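Local coordinates for protein terminase, large subunit (Bacillus phage spp1, PDB 2WBN) that drives ATP-powered packaging of viral DNA into empty capsids and cuts the genome with this metal-dependent C-terminal nuclease domain, which also binds the portal protein, at residues A[28-33]-A[146-151]; A[51-56]-A[104-109]; A[66-71]-A[79-84]. All blocks are in the same frame, centred on the assembly; numbering follows the deposited sequence.

Contact 1. Residues A[28-33]-A[146-151]; sequences VPFENL and WLDELD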
loop_
_atom_site.group_PDB
_atom_site.type_symbol
_atom_site.label_atom_id
_atom_site.label_comp_id
_atom_site.label_asym_id
_atom_site.label_seq_id
_atom_site.Cartn_x
_atom_site.Cartn_y
_atom_site.Cartn_z
ATOM N N VAL A 28 11.325 14.713 9.604
ATOM C CA VAL A 28 11.304 13.986 8.346
ATOM C C VAL A 28 10.774 12.580 8.600
ATOM O O VAL A 28 11.338 11.847 9.413
ATOM C CB VAL A 28 12.717 13.854 7.757
ATOM C CG1 VAL A 28 12.673 13.047 6.480
ATOM C CG2 VAL A 28 13.329 15.233 7.524
ATOM N N PRO A 29 9.698 12.189 7.905
ATOM C CA PRO A 29 9.204 10.833 8.058
ATOM C C PRO A 29 9.964 9.821 7.198
ATOM O O PRO A 29 10.619 10.191 6.222
ATOM C CB PRO A 29 7.767 10.940 7.558
ATOM C CG PRO A 29 7.835 11.998 6.513
ATOM C CD PRO A 29 8.843 12.983 7.009
ATOM N N PHE A 30 9.831 8.547 7.552
ATOM C CA PHE A 30 10.346 7.439 6.748
ATOM C C PHE A 30 11.841 7.559 6.446
ATOM O O PHE A 30 12.306 7.258 5.334
ATOM C CB PHE A 30 9.548 7.285 5.445
ATOM C CG PHE A 30 8.089 6.942 5.645
ATOM C CD1 PHE A 30 7.087 7.724 5.073
ATOM C CD2 PHE A 30 7.726 5.816 6.372
ATOM C CE1 PHE A 30 5.733 7.394 5.240
ATOM C CE2 PHE A 30 6.398 5.481 6.552
ATOM C CZ PHE A 30 5.385 6.275 5.981
ATOM N N GLU A 31 12.608 7.977 7.454
ATOM C CA GLU A 31 14.063 7.920 7.363
ATOM C C GLU A 31 14.496 6.501 7.022
ATOM O O GLU A 31 15.549 6.308 6.420
ATOM C CB GLU A 31 14.710 8.378 8.667
ATOM C CG GLU A 31 14.516 9.864 8.961
ATOM C CD GLU A 31 15.124 10.271 10.290
ATOM O OE1 GLU A 31 16.225 9.787 10.594
ATOM O OE2 GLU A 31 14.495 11.063 11.018
ATOM N N ASN A 32 13.659 5.525 7.369
ATOM C CA ASN A 32 13.883 4.108 7.044
ATOM C C ASN A 32 13.799 3.675 5.564
ATOM O O ASN A 32 13.925 2.482 5.268
ATOM C CB ASN A 32 12.940 3.232 7.871
ATOM C CG ASN A 32 11.489 3.427 7.514
ATOM O OD1 ASN A 32 11.176 4.212 6.626
ATOM N ND2 ASN A 32 10.594 2.709 8.201
ATOM N N LEU A 33 13.622 4.607 4.640
ATOM C CA LEU A 33 13.441 4.241 3.225
ATOM C C LEU A 33 14.736 3.816 2.567
ATOM O O LEU A 33 15.754 4.478 2.748
ATOM C CB LEU A 33 12.833 5.394 2.417
ATOM C CG LEU A 33 11.347 5.698 2.596
ATOM C CD1 LEU A 33 10.936 6.787 1.591
ATOM C CD2 LEU A 33 10.519 4.448 2.389
ATOM N N TRP A 146 3.405 2.877 12.498
ATOM C CA TRP A 146 3.914 1.513 12.412
ATOM C C TRP A 146 4.857 1.363 11.226
ATOM O O TRP A 146 5.971 0.816 11.346
ATOM C CB TRP A 146 2.773 0.510 12.316
ATOM C CG TRP A 146 3.233 -0.917 12.393
ATOM C CD1 TRP A 146 3.421 -1.665 13.522
ATOM C CD2 TRP A 146 3.555 -1.762 11.291
ATOM N NE1 TRP A 146 3.832 -2.929 13.184
ATOM C CE2 TRP A 146 3.915 -3.017 11.819
ATOM C CE3 TRP A 146 3.563 -1.582 9.901
ATOM C CZ2 TRP A 146 4.296 -4.088 11.007
ATOM C CZ3 TRP A 146 3.934 -2.648 9.096
ATOM C CH2 TRP A 146 4.289 -3.885 9.649
ATOM N N LEU A 147 4.433 1.874 10.074
ATOM C CA LEU A 147 5.294 1.848 8.896
ATOM C C LEU A 147 6.621 2.608 9.120
ATOM O O LEU A 147 7.698 2.137 8.721
ATOM C CB LEU A 147 4.539 2.401 7.683
ATOM C CG LEU A 147 3.402 1.547 7.111
ATOM C CD1 LEU A 147 2.646 2.367 6.066
ATOM C CD2 LEU A 147 3.929 0.227 6.509
ATOM N N ASP A 148 6.547 3.770 9.764
ATOM C CA ASP A 148 7.727 4.586 10.035
ATOM C C ASP A 148 8.698 3.932 11.024
ATOM O O ASP A 148 9.897 4.222 11.007
ATOM C CB ASP A 148 7.319 5.952 10.570
ATOM C CG ASP A 148 8.506 6.843 10.881
ATOM O OD1 ASP A 148 9.114 7.405 9.948
ATOM O OD2 ASP A 148 8.819 7.004 12.067
ATOM N N GLU A 149 8.184 3.048 11.872
ATOM C CA GLU A 149 9.020 2.381 12.857
ATOM C C GLU A 149 9.688 1.102 12.352
ATOM O O GLU A 149 10.441 0.472 13.085
ATOM C CB GLU A 149 8.230 2.142 14.142
ATOM C CG GLU A 149 8.434 3.281 15.134
ATOM C CD GLU A 149 7.345 3.371 16.170
ATOM O OE1 GLU A 149 6.467 2.478 16.213
ATOM O OE2 GLU A 149 7.361 4.359 16.935
ATOM N N LEU A 150 9.445 0.735 11.099
ATOM C CA LEU A 150 10.116 -0.430 10.527
ATOM C C LEU A 150 11.613 -0.156 10.382
ATOM O O LEU A 150 12.044 0.988 10.324
ATOM C CB LEU A 150 9.497 -0.805 9.174
ATOM C CG LEU A 150 8.067 -1.343 9.223
ATOM C CD1 LEU A 150 7.348 -1.201 7.857
ATOM C CD2 LEU A 150 8.008 -2.795 9.718
ATOM N N ASP A 151 12.404 -1.219 10.344
ATOM C CA ASP A 151 13.862 -1.078 10.171
ATOM C C ASP A 151 14.186 -0.594 8.771
ATOM O O ASP A 151 15.056 0.253 8.603
ATOM C CB ASP A 151 14.579 -2.390 10.467
ATOM C CG ASP A 151 14.740 -2.639 11.952
ATOM O OD1 ASP A 151 14.311 -1.787 12.770
ATOM O OD2 ASP A 151 15.285 -3.699 12.311
HETATM O O HOH W 1 11.620 8.753 10.327
HETATM O O HOH W 2 11.720 6.005 9.558
#
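L147 O takes two hydrogen bonds, one from N32 ND2 across the contact (3.0 Å) and one from L150 N within its own turn. The N32 donor lies in the carbonyl plane. N32 ND2 also reaches L150 O (3.1 Å), with an N-H...O angle of 165°; here it approaches from above the carbonyl plane. Both acceptors lie within 2° of the amide plane of N32, so one flat NH2 group spans two carbonyls and its rotation is fixed. The torsion chi1 of 66° tucks CG between the backbone N and the carbonyl carbon and turns the amide toward the 146-151 segment.

A second polar link runs from F30 N to D148 OD1, 2.7 Å away and met nearly along its C-O axis. D148 CG stands anti to its own backbone N, which carries the carboxylate out to the loop. Water molecules reinforce the join: one lies between E31 N and D148 OD1, another accepts from N32 N and probably donates to D148 O. Beside these polar links F30 CE2 packs 3.8 Å from L147 CB, which sits at the ring edge, while F167 meets the F30 ring from outside the two segments. A type I turn from F30 to L33, closed by L33 N to F30 O (3.0 Å), presents N32 to the turn at 147-150. The whole is a helix-to-strand junction of the RNase H-like nuclease fold: the chain passes from helix 140-148 through this turn to strand 152-155, and the loop leading to its parallel neighbour, strand 33-35, is bonded to that turn.

Contact 2. Residues A[51-56]-A[104-109]; sequences IRQGLD and ESARII
This is a parallel pairing of neighbouring strands in the mixed sheet of the nuclease domain, 51-55 against residues 106-109, which lead into strand 108-110. The evidence is the way I109 straddles its partner: I109 N donates to Q53 O (3.0 Å, 174°), whereas I109 O accepts from L55 N at 3.0 Å with a more bent angle of 133°. G54, between those two partners, has its CA 3.2 Å from I109 O in a CA-H...O contact, so that carbonyl is approached by both an amide and a CA hydrogen.

Toward the other end the chains diverge. The CA atoms of G54 and I109 are 4.8 Å apart, those of I51 and A106 6.8 Å, and a water lies near I51 O and Q53 N, the bond from Q53 N weak. I51 CG2 meets A106 CB in an apolar contact at 3.8 Å. Q53 CB makes a van der Waals approach to the carbonyl oxygen R107 O (3.4 Å). Further along, L55 CB touches I108 CG2 (3.7 Å). I108 CG1 stands beside the backbone N (chi1 -58°), which leaves CG2 anti to that N and directed at L55.

D56, a ligand of both catalytic manganese ions, follows directly, its carboxylate bonded to G58 N and Y197 OH; D111, a ligand of the first manganese, lies just beyond I109, and a backbone bond links it to L55. The chemistry is thus largely main-chain hydrogen bonding plus aliphatic packing, which sets the spacing of the two strands and probably helps hold the two acidic metal ligands side by side.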
loop_
_atom_site.group_PDB
_atom_site.type_symbol
_atom_site.label_atom_id
_atom_site.label_comp_id
_atom_site.label_asym_id
_atom_site.label_seq_id
_atom_site.Cartn_x
_atom_site.Cartn_y
_atom_site.Cartn_z
ATOM N N ILE A 51 3.460 -12.446 1.654
ATOM C CA ILE A 51 2.861 -11.382 0.864
ATOM C C ILE A 51 1.771 -10.658 1.619
ATOM O O ILE A 51 0.975 -11.264 2.340
ATOM C CB ILE A 51 2.292 -11.934 -0.462
ATOM C CG1 ILE A 51 3.437 -12.406 -1.370
ATOM C CG2 ILE A 51 1.434 -10.885 -1.177
ATOM C CD1 ILE A 51 3.699 -13.866 -1.295
ATOM N N ARG A 52 1.734 -9.349 1.427
ATOM C CA ARG A 52 0.647 -8.506 1.901
ATOM C C ARG A 52 0.189 -7.621 0.773
ATOM O O ARG A 52 1.011 -6.994 0.094
ATOM C CB ARG A 52 1.115 -7.636 3.056
ATOM C CG ARG A 52 1.565 -8.414 4.257
ATOM C CD ARG A 52 0.430 -9.110 4.954
ATOM N NE ARG A 52 0.886 -9.646 6.232
ATOM C CZ ARG A 52 1.538 -10.797 6.395
ATOM N NH1 ARG A 52 1.907 -11.157 7.617
ATOM N NH2 ARG A 52 1.830 -11.595 5.365
ATOM N N GLN A 53 -1.128 -7.550 0.572
ATOM C CA GLN A 53 -1.693 -6.724 -0.492
ATOM C C GLN A 53 -2.770 -5.796 0.045
ATOM O O GLN A 53 -3.575 -6.182 0.915
ATOM C CB GLN A 53 -2.241 -7.585 -1.631
ATOM C CG GLN A 53 -1.210 -8.533 -2.233
ATOM C CD GLN A 53 -1.753 -9.353 -3.383
ATOM O OE1 GLN A 53 -2.738 -10.098 -3.248
ATOM N NE2 GLN A 53 -1.109 -9.242 -4.510
ATOM N N GLY A 54 -2.759 -4.568 -0.462
ATOM C CA GLY A 54 -3.739 -3.551 -0.091
ATOM C C GLY A 54 -4.338 -2.858 -1.301
ATOM O O GLY A 54 -3.756 -2.855 -2.385
ATOM N N LEU A 55 -5.517 -2.284 -1.114
ATOM C CA LEU A 55 -6.218 -1.639 -2.216
ATOM C C LEU A 55 -7.002 -0.461 -1.694
ATOM O O LEU A 55 -7.801 -0.605 -0.771
ATOM C CB LEU A 55 -7.149 -2.634 -2.914
ATOM C CG LEU A 55 -8.047 -2.055 -4.010
ATOM C CD1 LEU A 55 -7.244 -1.454 -5.146
ATOM C CD2 LEU A 55 -8.978 -3.131 -4.525
ATOM N N ASP A 56 -6.743 0.705 -2.273
ATOM C CA ASP A 56 -7.549 1.866 -2.085
ATOM C C ASP A 56 -8.286 2.142 -3.396
ATOM O O ASP A 56 -7.673 2.123 -4.451
ATOM C CB ASP A 56 -6.704 3.069 -1.684
ATOM C CG ASP A 56 -7.568 4.256 -1.283
ATOM O OD1 ASP A 56 -8.161 4.902 -2.182
ATOM O OD2 ASP A 56 -7.709 4.511 -0.066
ATOM N N GLU A 104 -4.024 -13.474 -7.299
ATOM C CA GLU A 104 -5.383 -13.756 -6.803
ATOM C C GLU A 104 -5.324 -14.653 -5.569
ATOM O O GLU A 104 -6.272 -14.705 -4.777
ATOM C CB GLU A 104 -6.239 -14.476 -7.863
ATOM C CG GLU A 104 -5.837 -14.244 -9.325
ATOM C CD GLU A 104 -5.961 -15.503 -10.166
ATOM O OE1 GLU A 104 -4.967 -15.898 -10.827
ATOM O OE2 GLU A 104 -7.060 -16.098 -10.157
ATOM N N SER A 105 -4.218 -15.378 -5.428
ATOM C CA SER A 105 -4.083 -16.386 -4.388
ATOM C C SER A 105 -3.646 -15.795 -3.053
ATOM O O SER A 105 -3.697 -16.476 -2.040
ATOM C CB SER A 105 -3.097 -17.467 -4.836
ATOM O OG SER A 105 -1.883 -16.884 -5.275
ATOM N N ALA A 106 -3.194 -14.542 -3.051
ATOM C CA ALA A 106 -2.889 -13.843 -1.811
ATOM C C ALA A 106 -4.023 -12.868 -1.512
ATOM O O ALA A 106 -4.628 -12.287 -2.419
ATOM C CB ALA A 106 -1.555 -13.109 -1.912
ATOM N N ARG A 107 -4.304 -12.699 -0.230
ATOM C CA ARG A 107 -5.397 -11.858 0.224
ATOM C C ARG A 107 -5.181 -10.388 -0.111
ATOM O O ARG A 107 -4.066 -9.900 -0.010
ATOM C CB ARG A 107 -5.537 -11.991 1.733
ATOM C CG ARG A 107 -6.678 -11.199 2.294
ATOM C CD ARG A 107 -7.055 -11.697 3.651
ATOM N NE ARG A 107 -6.006 -11.442 4.627
ATOM C CZ ARG A 107 -6.046 -11.861 5.888
ATOM N NH1 ARG A 107 -7.085 -12.559 6.335
ATOM N NH2 ARG A 107 -5.042 -11.581 6.707
ATOM N N ILE A 108 -6.265 -9.692 -0.470
ATOM C CA ILE A 108 -6.255 -8.230 -0.649
ATOM C C ILE A 108 -7.134 -7.591 0.431
ATOM O O ILE A 108 -8.329 -7.938 0.566
ATOM C CB ILE A 108 -6.754 -7.814 -2.056
ATOM C CG1 ILE A 108 -5.892 -8.462 -3.147
ATOM C CG2 ILE A 108 -6.761 -6.279 -2.219
ATOM C CD1 ILE A 108 -6.472 -8.361 -4.553
ATOM N N ILE A 109 -6.534 -6.715 1.235
ATOM C CA ILE A 109 -7.273 -5.936 2.211
ATOM C C ILE A 109 -7.591 -4.613 1.548
ATOM O O ILE A 109 -6.686 -3.904 1.078
ATOM C CB ILE A 109 -6.513 -5.742 3.547
ATOM C CG1 ILE A 109 -6.174 -7.107 4.175
ATOM C CG2 ILE A 109 -7.381 -4.974 4.534
ATOM C CD1 ILE A 109 -5.451 -7.040 5.544
HETATM O O HOH W 3 -1.882 -10.345 1.180
#

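Contact 3. Residues A[66-71]-A[79-84]; sequences FVRWHY and YAIDEL
With chi1 of -64°, the CG of W69 sits beside its backbone N and the indole lies against the partner strand, A80 under one face. A80 CB is 3.8 Å from the centroid of the six-membered ring and 19° off its normal, a CH-pi contact, while A80 CA also covers that face near the rim. R68 is extended from CG to NE, and its CD runs past I81 CG2 at 4.0 Å; the same methyl lies at the guanidinium edge. H70, its CG anti to N, and Y79 lie side by side, H70 CD2 3.7 Å from Y79 CD1, their planes inclined by 35°.

The backbones form an antiparallel hairpin interrupted by a classic beta bulge. R68 O accepts from both I81 N (2.8 Å) and D82 N (3.2 Å), so I81 and D82 face one residue and the register shifts by one. Regular hydrogen-bonded pairs resume on each flank: F66 with L84, where F66 N to L84 O is 2.8 Å, and H70 with Y79, where H70 N to Y79 O is also 2.8 Å.

I163 of helix 161-169 covers V67, W69 and A80 on one sheet face, and the E83 carboxylate accepts from N162 N and I163 N there. F97 of helix 91-100 packs on F66, D82 and L84 across the other face, while strands 51-56 and 152-155 flank the hairpin through V67 to G54 and A80 to V154.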
loop_
_atom_site.group_PDB
_atom_site.type_symbol
_atom_site.label_atom_id
_atom_site.label_comp_id
_atom_site.label_asym_id
_atom_site.label_seq_id
_atom_site.Cartn_x
_atom_site.Cartn_y
_atom_site.Cartn_z
ATOM N N PHE A 66 -3.472 -0.191 -5.970
ATOM C CA PHE A 66 -3.212 -1.558 -5.525
ATOM C C PHE A 66 -1.722 -1.706 -5.205
ATOM O O PHE A 66 -0.876 -1.312 -6.013
ATOM C CB PHE A 66 -3.584 -2.555 -6.625
ATOM C CG PHE A 66 -3.140 -3.962 -6.345
ATOM C CD1 PHE A 66 -3.879 -4.782 -5.498
ATOM C CD2 PHE A 66 -1.982 -4.463 -6.911
ATOM C CE1 PHE A 66 -3.474 -6.075 -5.232
ATOM C CE2 PHE A 66 -1.561 -5.760 -6.643
ATOM C CZ PHE A 66 -2.303 -6.563 -5.799
ATOM N N VAL A 67 -1.404 -2.271 -4.042
ATOM C CA VAL A 67 0.004 -2.536 -3.680
ATOM C C VAL A 67 0.174 -3.996 -3.256
ATOM O O VAL A 67 -0.732 -4.584 -2.654
ATOM C CB VAL A 67 0.515 -1.567 -2.578
ATOM C CG1 VAL A 67 0.347 -0.105 -3.031
ATOM C CG2 VAL A 67 -0.187 -1.824 -1.191
ATOM N N ARG A 68 1.339 -4.565 -3.589
ATOM C CA ARG A 68 1.762 -5.882 -3.144
ATOM C C ARG A 68 3.176 -5.772 -2.559
ATOM O O ARG A 68 4.079 -5.263 -3.223
ATOM C CB ARG A 68 1.746 -6.858 -4.310
ATOM C CG ARG A 68 2.264 -8.275 -4.018
ATOM C CD ARG A 68 2.381 -9.057 -5.339
ATOM N NE ARG A 68 2.854 -10.446 -5.186
ATOM C CZ ARG A 68 2.087 -11.515 -4.948
ATOM N NH1 ARG A 68 0.778 -11.400 -4.796
ATOM N NH2 ARG A 68 2.645 -12.725 -4.839
ATOM N N TRP A 69 3.325 -6.241 -1.322
ATOM C CA TRP A 69 4.580 -6.194 -0.562
ATOM C C TRP A 69 4.938 -7.570 -0.010
ATOM O O TRP A 69 4.066 -8.425 0.161
ATOM C CB TRP A 69 4.393 -5.306 0.653
ATOM C CG TRP A 69 4.115 -3.896 0.404
ATOM C CD1 TRP A 69 2.893 -3.322 0.146
ATOM C CD2 TRP A 69 5.055 -2.830 0.470
ATOM N NE1 TRP A 69 3.038 -1.962 -0.001
ATOM C CE2 TRP A 69 4.355 -1.634 0.207
ATOM C CE3 TRP A 69 6.431 -2.768 0.685
ATOM C CZ2 TRP A 69 4.991 -0.397 0.164
ATOM C CZ3 TRP A 69 7.059 -1.543 0.643
ATOM C CH2 TRP A 69 6.355 -0.378 0.389
ATOM N N HIS A 70 6.212 -7.749 0.323
ATOM C CA HIS A 70 6.677 -8.871 1.123
ATOM C C HIS A 70 7.124 -8.360 2.486
ATOM O O HIS A 70 7.762 -7.304 2.593
ATOM C CB HIS A 70 7.853 -9.580 0.461
ATOM C CG HIS A 70 8.529 -10.575 1.362
ATOM N ND1 HIS A 70 7.920 -11.738 1.778
ATOM C CD2 HIS A 70 9.753 -10.567 1.944
ATOM C CE1 HIS A 70 8.738 -12.406 2.572
ATOM N NE2 HIS A 70 9.862 -11.720 2.684
ATOM N N TYR A 71 6.838 -9.160 3.509
ATOM C CA TYR A 71 7.088 -8.799 4.893
ATOM C C TYR A 71 8.093 -9.743 5.534
ATOM O O TYR A 71 7.800 -10.921 5.733
ATOM C CB TYR A 71 5.770 -8.873 5.661
ATOM C CG TYR A 71 5.845 -8.432 7.104
ATOM C CD1 TYR A 71 6.759 -7.466 7.526
ATOM C CD2 TYR A 71 4.981 -8.968 8.047
ATOM C CE1 TYR A 71 6.801 -7.054 8.837
ATOM C CE2 TYR A 71 5.016 -8.558 9.350
ATOM C CZ TYR A 71 5.922 -7.600 9.746
ATOM O OH TYR A 71 5.963 -7.203 11.064
ATOM N N TYR A 79 9.206 -5.056 1.594
ATOM C CA TYR A 79 9.757 -4.940 0.256
ATOM C C TYR A 79 8.607 -4.772 -0.726
ATOM O O TYR A 79 7.741 -5.632 -0.765
ATOM C CB TYR A 79 10.471 -6.233 -0.128
ATOM C CG TYR A 79 11.685 -6.606 0.671
ATOM C CD1 TYR A 79 11.567 -7.307 1.866
ATOM C CD2 TYR A 79 12.963 -6.302 0.202
ATOM C CE1 TYR A 79 12.684 -7.679 2.572
ATOM C CE2 TYR A 79 14.083 -6.674 0.907
ATOM C CZ TYR A 79 13.934 -7.352 2.089
ATOM O OH TYR A 79 15.035 -7.718 2.777
ATOM N N ALA A 80 8.611 -3.685 -1.508
ATOM C CA ALA A 80 7.574 -3.439 -2.518
ATOM C C ALA A 80 7.794 -4.321 -3.732
ATOM O O ALA A 80 8.879 -4.325 -4.324
ATOM C CB ALA A 80 7.530 -1.951 -2.909
ATOM N N ILE A 81 6.761 -5.083 -4.097
ATOM C CA ILE A 81 6.856 -6.046 -5.196
ATOM C C ILE A 81 6.199 -5.493 -6.451
ATOM O O ILE A 81 6.779 -5.528 -7.538
ATOM C CB ILE A 81 6.191 -7.402 -4.824
ATOM C CG1 ILE A 81 6.896 -8.027 -3.615
ATOM C CG2 ILE A 81 6.210 -8.347 -6.026
ATOM C CD1 ILE A 81 6.292 -9.369 -3.129
ATOM N N ASP A 82 4.978 -4.986 -6.300
ATOM C CA ASP A 82 4.248 -4.490 -7.436
ATOM C C ASP A 82 3.166 -3.498 -6.996
ATOM O O ASP A 82 2.913 -3.320 -5.808
ATOM C CB ASP A 82 3.652 -5.672 -8.196
ATOM C CG ASP A 82 3.536 -5.431 -9.692
ATOM O OD1 ASP A 82 3.722 -4.285 -10.156
ATOM O OD2 ASP A 82 3.248 -6.409 -10.417
ATOM N N GLU A 83 2.569 -2.835 -7.984
ATOM C CA GLU A 83 1.550 -1.828 -7.756
ATOM C C GLU A 83 0.711 -1.643 -9.027
ATOM O O GLU A 83 1.142 -1.995 -10.134
ATOM C CB GLU A 83 2.203 -0.489 -7.382
ATOM C CG GLU A 83 2.902 0.175 -8.566
ATOM C CD GLU A 83 3.682 1.431 -8.243
ATOM O OE1 GLU A 83 3.931 1.718 -7.056
ATOM O OE2 GLU A 83 4.060 2.148 -9.205
ATOM N N LEU A 84 -0.478 -1.075 -8.853
ATOM C CA LEU A 84 -1.262 -0.532 -9.947
ATOM C C LEU A 84 -1.900 0.744 -9.431
ATOM O O LEU A 84 -2.652 0.718 -8.452
ATOM C CB LEU A 84 -2.346 -1.514 -10.422
ATOM C CG LEU A 84 -3.225 -1.077 -11.599
ATOM C CD1 LEU A 84 -2.445 -0.985 -12.931
ATOM C CD2 LEU A 84 -4.415 -2.024 -11.742
#

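The three contacts follow a concentric order along the chain: the hairpin of contact 3 falls between the two strands of contact 2, and both fall between the distant segments of contact 1. In space, contacts 2 and 3 are neighbours, with centres about 9 Å apart, and strands 51-56 and 64-72 lie next to each other in one mixed sheet. Contact 1 lies about 17 Å, centre to centre, from contact 3 and about 22 Å from contact 2, near strand 33-35, one of the two edge strands; W146 and Y71 touch between contacts 1 and 3. Contact 2 includes manganese ligand D56, whereas contact 1, across the chain's centre from it, joins the loop before strand 33-35 to the turn after helix 140-148.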